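Local coordinates for pancreatic lipase related protein 2 (Equus caballus, PDB 1W52), which probably hydrolyses ester bonds of galactolipids and triacylglycerols, releasing fatty acids, as a lipase of the alpha/beta-hydrolase superfamily, at residues I53-V58 against A131-Q136; G281-P286 against F299-G304. One frame throughout, in Å; residues are numbered along the deposited sequence.

Contact 1: I53-V58 against A131-Q136; sequences ITARDV and AYLIQQ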
ATOM      1  N   ILE A  53       5.602  20.898  18.813  1.00 57.05           N
ATOM      2  CA  ILE A  53       5.401  20.423  20.169  1.00 57.22           C
ATOM      3  C   ILE A  53       6.612  19.633  20.605  1.00 54.72           C
ATOM      4  O   ILE A  53       7.453  19.273  19.779  1.00 54.43           O
ATOM      5  CB  ILE A  53       4.138  19.550  20.239  1.00 59.07           C
ATOM      6  CG1 ILE A  53       4.311  18.243  19.450  1.00 63.82           C
ATOM      7  CG2 ILE A  53       2.939  20.327  19.679  1.00 61.28           C
ATOM      8  CD1 ILE A  53       3.141  17.272  19.576  1.00 67.98           C
ATOM      9  N   THR A  54       6.669  19.315  21.890  1.00 52.09           N
ATOM     10  CA  THR A  54       7.839  18.690  22.472  1.00 50.36           C
ATOM     11  C   THR A  54       7.451  17.924  23.695  1.00 51.32           C
ATOM     12  O   THR A  54       6.767  18.451  24.544  1.00 50.97           O
ATOM     13  CB  THR A  54       8.779  19.758  22.986  1.00 49.62           C
ATOM     14  OG1 THR A  54       9.010  20.755  21.995  1.00 46.73           O
ATOM     15  CG2 THR A  54      10.119  19.177  23.261  1.00 48.13           C
ATOM     16  N   ALA A  55       7.952  16.716  23.849  1.00 52.85           N
ATOM     17  CA  ALA A  55       7.596  15.915  25.012  1.00 54.68           C
ATOM     18  C   ALA A  55       8.476  16.363  26.180  1.00 57.60           C
ATOM     19  O   ALA A  55       8.367  15.878  27.323  1.00 57.51           O
ATOM     20  CB  ALA A  55       7.743  14.386  24.714  1.00 53.91           C
ATOM     21  N   ARG A  56       9.353  17.308  25.884  1.00 61.16           N
ATOM     22  CA  ARG A  56      10.306  17.798  26.877  1.00 64.24           C
ATOM     23  C   ARG A  56       9.704  18.940  27.676  1.00 62.89           C
ATOM     24  O   ARG A  56      10.037  19.106  28.848  1.00 62.86           O
ATOM     25  CB  ARG A  56      11.593  18.263  26.197  1.00 66.31           C
ATOM     26  CG  ARG A  56      12.103  17.282  25.180  1.00 74.04           C
ATOM     27  CD  ARG A  56      13.581  17.185  25.103  1.00 83.27           C
ATOM     28  NE  ARG A  56      13.967  16.387  23.951  1.00 89.24           N
ATOM     29  CZ  ARG A  56      14.918  15.477  23.962  1.00 95.76           C
ATOM     30  NH1 ARG A  56      15.635  15.229  25.064  1.00 98.23           N
ATOM     31  NH2 ARG A  56      15.173  14.816  22.845  1.00 98.71           N
ATOM     32  N   ASP A  57       8.834  19.715  27.016  1.00 61.17           N
ATOM     33  CA  ASP A  57       8.145  20.849  27.617  1.00 59.79           C
ATOM     34  C   ASP A  57       6.651  20.627  27.399  1.00 57.60           C
ATOM     35  O   ASP A  57       6.072  21.041  26.370  1.00 57.49           O
ATOM     36  CB  ASP A  57       8.641  22.169  26.988  1.00 60.34           C
ATOM     37  CG  ASP A  57       7.854  23.411  27.462  1.00 61.51           C
ATOM     38  OD1 ASP A  57       7.676  23.591  28.699  1.00 63.33           O
ATOM     39  OD2 ASP A  57       7.393  24.269  26.659  1.00 60.99           O
ATOM     40  N   VAL A  58       6.039  19.950  28.367  1.00 54.67           N
ATOM     41  CA  VAL A  58       4.610  19.621  28.300  1.00 52.85           C
ATOM     42  C   VAL A  58       3.725  20.852  27.960  1.00 52.61           C
ATOM     43  O   VAL A  58       2.732  20.753  27.263  1.00 51.71           O
ATOM     44  CB  VAL A  58       4.120  19.005  29.626  1.00 52.38           C
ATOM     45  CG1 VAL A  58       2.737  18.409  29.450  1.00 51.35           C
ATOM     46  CG2 VAL A  58       5.107  17.963  30.184  1.00 51.18           C
ATOM     47  N   ALA A 131       7.793   7.215  21.086  1.00 39.68           N
ATOM     48  CA  ALA A 131       7.338   6.485  22.276  1.00 40.82           C
ATOM     49  C   ALA A 131       7.220   7.423  23.478  1.00 41.78           C
ATOM     50  O   ALA A 131       6.174   7.528  24.040  1.00 42.26           O
ATOM     51  CB  ALA A 131       8.262   5.345  22.604  1.00 40.44           C
ATOM     52  N   TYR A 132       8.286   8.115  23.843  1.00 43.01           N
ATOM     53  CA  TYR A 132       8.272   9.093  24.943  1.00 43.89           C
ATOM     54  C   TYR A 132       7.178  10.137  24.938  1.00 43.06           C
ATOM     55  O   TYR A 132       6.595  10.412  25.995  1.00 43.04           O
ATOM     56  CB  TYR A 132       9.567   9.867  24.954  1.00 44.90           C
ATOM     57  CG  TYR A 132       9.721  10.786  26.123  1.00 48.79           C
ATOM     58  CD1 TYR A 132       9.639  10.304  27.450  1.00 50.81           C
ATOM     59  CD2 TYR A 132       9.964  12.141  25.909  1.00 52.68           C
ATOM     60  CE1 TYR A 132       9.790  11.154  28.511  1.00 51.90           C
ATOM     61  CE2 TYR A 132      10.126  12.999  26.966  1.00 54.15           C
ATOM     62  CZ  TYR A 132      10.046  12.505  28.252  1.00 54.19           C
ATOM     63  OH  TYR A 132      10.224  13.417  29.245  1.00 57.38           O
ATOM     64  N   LEU A 133       6.972  10.754  23.774  1.00 42.34           N
ATOM     65  CA  LEU A 133       5.880  11.707  23.539  1.00 41.48           C
ATOM     66  C   LEU A 133       4.531  11.072  23.759  1.00 42.99           C
ATOM     67  O   LEU A 133       3.641  11.714  24.283  1.00 42.59           O
ATOM     68  CB  LEU A 133       5.909  12.204  22.114  1.00 40.50           C
ATOM     69  CG  LEU A 133       4.746  13.084  21.692  1.00 37.67           C
ATOM     70  CD1 LEU A 133       4.413  14.057  22.772  1.00 36.59           C
ATOM     71  CD2 LEU A 133       5.112  13.891  20.402  1.00 35.30           C
ATOM     72  N   ILE A 134       4.376   9.818  23.345  1.00 45.08           N
ATOM     73  CA  ILE A 134       3.179   9.054  23.655  1.00 46.80           C
ATOM     74  C   ILE A 134       3.077   8.723  25.129  1.00 52.48           C
ATOM     75  O   ILE A 134       2.004   8.847  25.647  1.00 52.76           O
ATOM     76  CB  ILE A 134       3.113   7.784  22.836  1.00 44.81           C
ATOM     77  CG1 ILE A 134       2.839   8.115  21.383  1.00 42.19           C
ATOM     78  CG2 ILE A 134       2.015   6.901  23.301  1.00 41.85           C
ATOM     79  CD1 ILE A 134       3.432   7.061  20.404  1.00 40.90           C
ATOM     80  N   GLN A 135       4.165   8.321  25.805  1.00 59.85           N
ATOM     81  CA  GLN A 135       4.167   8.009  27.265  1.00 65.80           C
ATOM     82  C   GLN A 135       3.721   9.220  28.062  1.00 63.69           C
ATOM     83  O   GLN A 135       3.359   9.082  29.217  1.00 64.23           O
ATOM     84  CB  GLN A 135       5.563   7.611  27.813  1.00 70.44           C
ATOM     85  CG  GLN A 135       6.253   6.327  27.228  1.00 85.77           C
ATOM     86  CD  GLN A 135       7.820   6.402  27.195  1.00100.00           C
ATOM     87  OE1 GLN A 135       8.430   7.118  28.004  1.00100.00           O
ATOM     88  NE2 GLN A 135       8.449   5.671  26.255  1.00100.00           N
ATOM     89  N   GLN A 136       3.789  10.400  27.439  1.00 61.28           N
ATOM     90  CA  GLN A 136       3.317  11.660  28.004  1.00 59.24           C
ATOM     91  C   GLN A 136       2.156  12.319  27.267  1.00 57.94           C
ATOM     92  O   GLN A 136       2.039  13.543  27.189  1.00 58.22           O
ATOM     93  CB  GLN A 136       4.446  12.635  27.949  1.00 58.87           C
ATOM     94  CG  GLN A 136       5.553  12.231  28.775  1.00 57.85           C
ATOM     95  CD  GLN A 136       6.340  13.399  29.092  1.00 57.11           C
ATOM     96  OE1 GLN A 136       6.127  14.470  28.512  1.00 56.15           O
ATOM     97  NE2 GLN A 136       7.255  13.243  30.015  1.00 58.55           N
TER
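Ala55 meets helix 116-141 where Tyr132 and Leu133 stand side by side, and its methyl group shows how a small residue lets a loop come close to a helix. The two backbones come nearest there, with Ala55 CA 4.8 Å from Leu133 CA. Ala55 CB lies 3.4 Å from Tyr132 CD2, approaching the ring obliquely, and 3.9 Å from Leu133 CB. The ring also runs on past the loop backbone, Tyr132 CE2 being 3.4 Å from Ala55 O. The end of Gln136 approaches the same carbonyl, its CD 3.7 Å from Ala55 O; Val58 continues the loop past this side chain. Towards the sheet the contact becomes aliphatic. Leu133 CD2 reaches Ile53 CD1 at 4.0 Å, and the two side chains cross at about a right angle.

Torsions place the helix groups. In Tyr132, CG is anti to the backbone N (chi1 -174°), which puts CG beside the carbonyl carbon and lets the CD2-CE2 side of the ring reach Ala55, and Leu133 takes nearly the same first torsion.

In the next shell, Phe39 of strand 38-43 touches both Ile53 and Leu133, joining the sheet edge to the helix, while Pro7 packs against Tyr132. Arg56, turned away from 131-136, forms a salt bridge with Glu129, earlier on the same helix, and a hydrogen bond to Thr6 near the N-terminus. Ala131, on another side of the helix, packs on helix 155-166.

The loop after edge strand 50-53 is thus laid on a helix flanking the alpha/beta-hydrolase sheet. Between the two segments the chemistry is mainly apolar packing round the Ala55 methyl, with polar groups towards Gln136 and the Arg56-Glu129 charge pair outside it.

Contact 2: G281-P286 against F299-G304; sequences GFLAYP and FPCPAG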
ATOM      1  N   GLY A 281     -10.918   2.245  -3.127  1.00 42.13           N
ATOM      2  CA  GLY A 281     -10.080   2.320  -4.292  1.00 40.11           C
ATOM      3  C   GLY A 281      -9.092   1.187  -4.400  1.00 37.40           C
ATOM      4  O   GLY A 281      -8.470   0.993  -5.464  1.00 37.68           O
ATOM      5  N   PHE A 282      -8.940   0.453  -3.300  1.00 33.20           N
ATOM      6  CA  PHE A 282      -7.849  -0.502  -3.172  1.00 29.76           C
ATOM      7  C   PHE A 282      -8.302  -1.651  -2.339  1.00 28.61           C
ATOM      8  O   PHE A 282      -7.835  -1.814  -1.230  1.00 28.10           O
ATOM      9  CB  PHE A 282      -6.621   0.118  -2.501  1.00 28.33           C
ATOM     10  CG  PHE A 282      -6.176   1.443  -3.073  1.00 24.67           C
ATOM     11  CD1 PHE A 282      -5.083   1.526  -3.893  1.00 20.25           C
ATOM     12  CD2 PHE A 282      -6.804   2.632  -2.719  1.00 22.70           C
ATOM     13  CE1 PHE A 282      -4.643   2.776  -4.363  1.00 18.88           C
ATOM     14  CE2 PHE A 282      -6.345   3.896  -3.212  1.00 20.00           C
ATOM     15  CZ  PHE A 282      -5.291   3.949  -4.034  1.00 16.83           C
ATOM     16  N   LEU A 283      -9.218  -2.443  -2.859  1.00 27.50           N
ATOM     17  CA  LEU A 283      -9.723  -3.565  -2.105  1.00 28.44           C
ATOM     18  C   LEU A 283      -8.814  -4.759  -2.229  1.00 28.68           C
ATOM     19  O   LEU A 283      -8.599  -5.258  -3.300  1.00 28.20           O
ATOM     20  CB  LEU A 283     -11.093  -3.971  -2.610  1.00 29.34           C
ATOM     21  CG  LEU A 283     -12.336  -3.073  -2.395  1.00 31.97           C
ATOM     22  CD1 LEU A 283     -12.383  -1.791  -3.283  1.00 33.31           C
ATOM     23  CD2 LEU A 283     -13.550  -3.935  -2.663  1.00 31.29           C
ATOM     24  N   ALA A 284      -8.290  -5.252  -1.133  1.00 29.58           N
ATOM     25  CA  ALA A 284      -7.460  -6.422  -1.223  1.00 30.72           C
ATOM     26  C   ALA A 284      -8.274  -7.706  -1.178  1.00 31.45           C
ATOM     27  O   ALA A 284      -9.332  -7.784  -0.576  1.00 30.80           O
ATOM     28  CB  ALA A 284      -6.458  -6.393  -0.114  1.00 31.94           C
ATOM     29  N   TYR A 285      -7.757  -8.732  -1.813  1.00 33.10           N
ATOM     30  CA  TYR A 285      -8.464 -10.001  -1.900  1.00 35.06           C
ATOM     31  C   TYR A 285      -7.558 -11.008  -1.250  1.00 37.48           C
ATOM     32  O   TYR A 285      -6.357 -10.938  -1.439  1.00 39.07           O
ATOM     33  CB  TYR A 285      -8.707 -10.437  -3.358  1.00 34.58           C
ATOM     34  CG  TYR A 285      -9.624  -9.529  -4.149  1.00 32.89           C
ATOM     35  CD1 TYR A 285      -9.251  -8.248  -4.419  1.00 30.01           C
ATOM     36  CD2 TYR A 285     -10.854  -9.953  -4.616  1.00 33.03           C
ATOM     37  CE1 TYR A 285     -10.025  -7.413  -5.098  1.00 30.16           C
ATOM     38  CE2 TYR A 285     -11.675  -9.064  -5.330  1.00 31.08           C
ATOM     39  CZ  TYR A 285     -11.222  -7.798  -5.555  1.00 30.42           C
ATOM     40  OH  TYR A 285     -11.886  -6.827  -6.262  1.00 33.35           O
ATOM     41  N   PRO A 286      -8.078 -11.965  -0.507  1.00 39.45           N
ATOM     42  CA  PRO A 286      -7.186 -12.899   0.187  1.00 40.93           C
ATOM     43  C   PRO A 286      -6.797 -13.980  -0.804  1.00 43.35           C
ATOM     44  O   PRO A 286      -7.604 -14.171  -1.724  1.00 42.97           O
ATOM     45  CB  PRO A 286      -8.054 -13.401   1.330  1.00 40.71           C
ATOM     46  CG  PRO A 286      -9.327 -12.475   1.246  1.00 40.43           C
ATOM     47  CD  PRO A 286      -9.495 -12.235  -0.232  1.00 39.40           C
ATOM     48  N   PHE A 299     -11.717 -14.770  -6.238  1.00 53.63           N
ATOM     49  CA  PHE A 299     -12.663 -13.726  -6.646  1.00 51.00           C
ATOM     50  C   PHE A 299     -14.162 -14.177  -6.475  1.00 51.38           C
ATOM     51  O   PHE A 299     -14.492 -15.351  -6.624  1.00 50.96           O
ATOM     52  CB  PHE A 299     -12.316 -13.344  -8.081  1.00 49.48           C
ATOM     53  CG  PHE A 299     -13.132 -12.215  -8.663  1.00 43.58           C
ATOM     54  CD1 PHE A 299     -14.321 -12.461  -9.277  1.00 40.02           C
ATOM     55  CD2 PHE A 299     -12.663 -10.913  -8.664  1.00 39.66           C
ATOM     56  CE1 PHE A 299     -15.078 -11.403  -9.836  1.00 40.53           C
ATOM     57  CE2 PHE A 299     -13.416  -9.830  -9.232  1.00 39.49           C
ATOM     58  CZ  PHE A 299     -14.621 -10.084  -9.811  1.00 39.33           C
ATOM     59  N   PRO A 300     -15.075 -13.263  -6.147  1.00 51.47           N
ATOM     60  CA  PRO A 300     -14.802 -11.851  -5.825  1.00 52.51           C
ATOM     61  C   PRO A 300     -14.589 -11.635  -4.333  1.00 53.98           C
ATOM     62  O   PRO A 300     -14.278 -12.585  -3.607  1.00 54.61           O
ATOM     63  CB  PRO A 300     -16.071 -11.127  -6.319  1.00 51.57           C
ATOM     64  CG  PRO A 300     -17.123 -12.130  -6.194  1.00 50.93           C
ATOM     65  CD  PRO A 300     -16.508 -13.543  -6.123  1.00 50.37           C
ATOM     66  N   CYS A 301     -14.725 -10.396  -3.888  1.00 55.28           N
ATOM     67  CA  CYS A 301     -14.606 -10.111  -2.492  1.00 56.64           C
ATOM     68  C   CYS A 301     -15.345 -11.196  -1.729  1.00 57.65           C
ATOM     69  O   CYS A 301     -16.427 -11.609  -2.190  1.00 57.89           O
ATOM     70  CB  CYS A 301     -15.208  -8.746  -2.222  1.00 56.94           C
ATOM     71  SG  CYS A 301     -14.120  -7.418  -2.817  1.00 58.26           S
ATOM     72  N   PRO A 302     -14.793 -11.628  -0.575  1.00 58.54           N
ATOM     73  CA  PRO A 302     -15.315 -12.770   0.210  1.00 58.87           C
ATOM     74  C   PRO A 302     -16.604 -12.440   1.007  1.00 59.46           C
ATOM     75  O   PRO A 302     -17.122 -11.313   0.873  1.00 60.04           O
ATOM     76  CB  PRO A 302     -14.164 -13.057   1.186  1.00 58.52           C
ATOM     77  CG  PRO A 302     -13.593 -11.701   1.444  1.00 58.44           C
ATOM     78  CD  PRO A 302     -13.651 -10.987   0.108  1.00 58.20           C
ATOM     79  N   ALA A 303     -17.099 -13.384   1.825  1.00 59.53           N
ATOM     80  CA  ALA A 303     -18.343 -13.185   2.599  1.00 59.06           C
ATOM     81  C   ALA A 303     -18.542 -11.714   3.029  1.00 58.26           C
ATOM     82  O   ALA A 303     -19.299 -10.973   2.383  1.00 59.01           O
ATOM     83  CB  ALA A 303     -18.390 -14.128   3.809  1.00 58.90           C
ATOM     84  N   GLY A 304     -17.834 -11.268   4.060  1.00 56.22           N
ATOM     85  CA  GLY A 304     -18.132  -9.978   4.649  1.00 55.45           C
ATOM     86  C   GLY A 304     -17.754  -8.751   3.847  1.00 55.06           C
ATOM     87  O   GLY A 304     -18.226  -7.652   4.123  1.00 54.79           O
TER
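Tyr285 and Cys301 are brought together by matching first torsions: in each the gamma atom stands anti to the carbonyl carbon, with chi1 -65° for the tyrosine and -74° for the cysteine. The result is a sulfur-aromatic contact, made by one half of the Cys301-Cys306 disulfide at the short edge strand 285-286 of the alpha/beta-hydrolase sheet. Cys301 SG sits 4.4 Å from the centroid of the Tyr285 ring, 33° off its normal, so the sulfur comes in obliquely. The backbone of 299-304 also lies close to this ring, with Cys301 N 3.6 Å from Tyr285 CE2, while the carbonyl carbon of Pro300 is at the ring edge. Phe299 CD2 lies 3.9 Å from Tyr285 CE2, oblique to both rings.

Leu283 CD2 touches Cys301 SG at 3.5 Å, and Pro286 CG and Pro302 CG approach to 4.3 Å. Strand 325-329 supports the first segment, Tyr285 pairing through its backbone with Phe328. The second segment reaches towards the C-terminal part of the chain: Phe299 touches Arg341 and Arg343 of strand 340-344, and Cys301 shares a backbone hydrogen bond with Gly427 in the PLAT/LH2 range. The packing therefore lies where the lipase fold meets that region.

A cis peptide bond precedes Pro300 and folds its ring back over Phe299, placing Pro300 CB 3.6 Å above the plane of the phenyl ring, over its centre.

Overall arrangement
Contacts 1 and 2 lie at the two outermost strands of the mixed sheet: 53-58 follows strand 50-53 and packs on a helix, while 281-286 includes strand 285-286 and packs on a loop. Their centres are 40 Å apart and their nearest atoms about 26 Å, so they do not touch; the first closes along the chain before the second opens. Contact 1 is the more peripheral, its centre 29 Å from the centre of the chain against 15 Å for contact 2. Both lie away from the predicted triad Ser154, Asp178 and His265, and from the detergent and calcium sites.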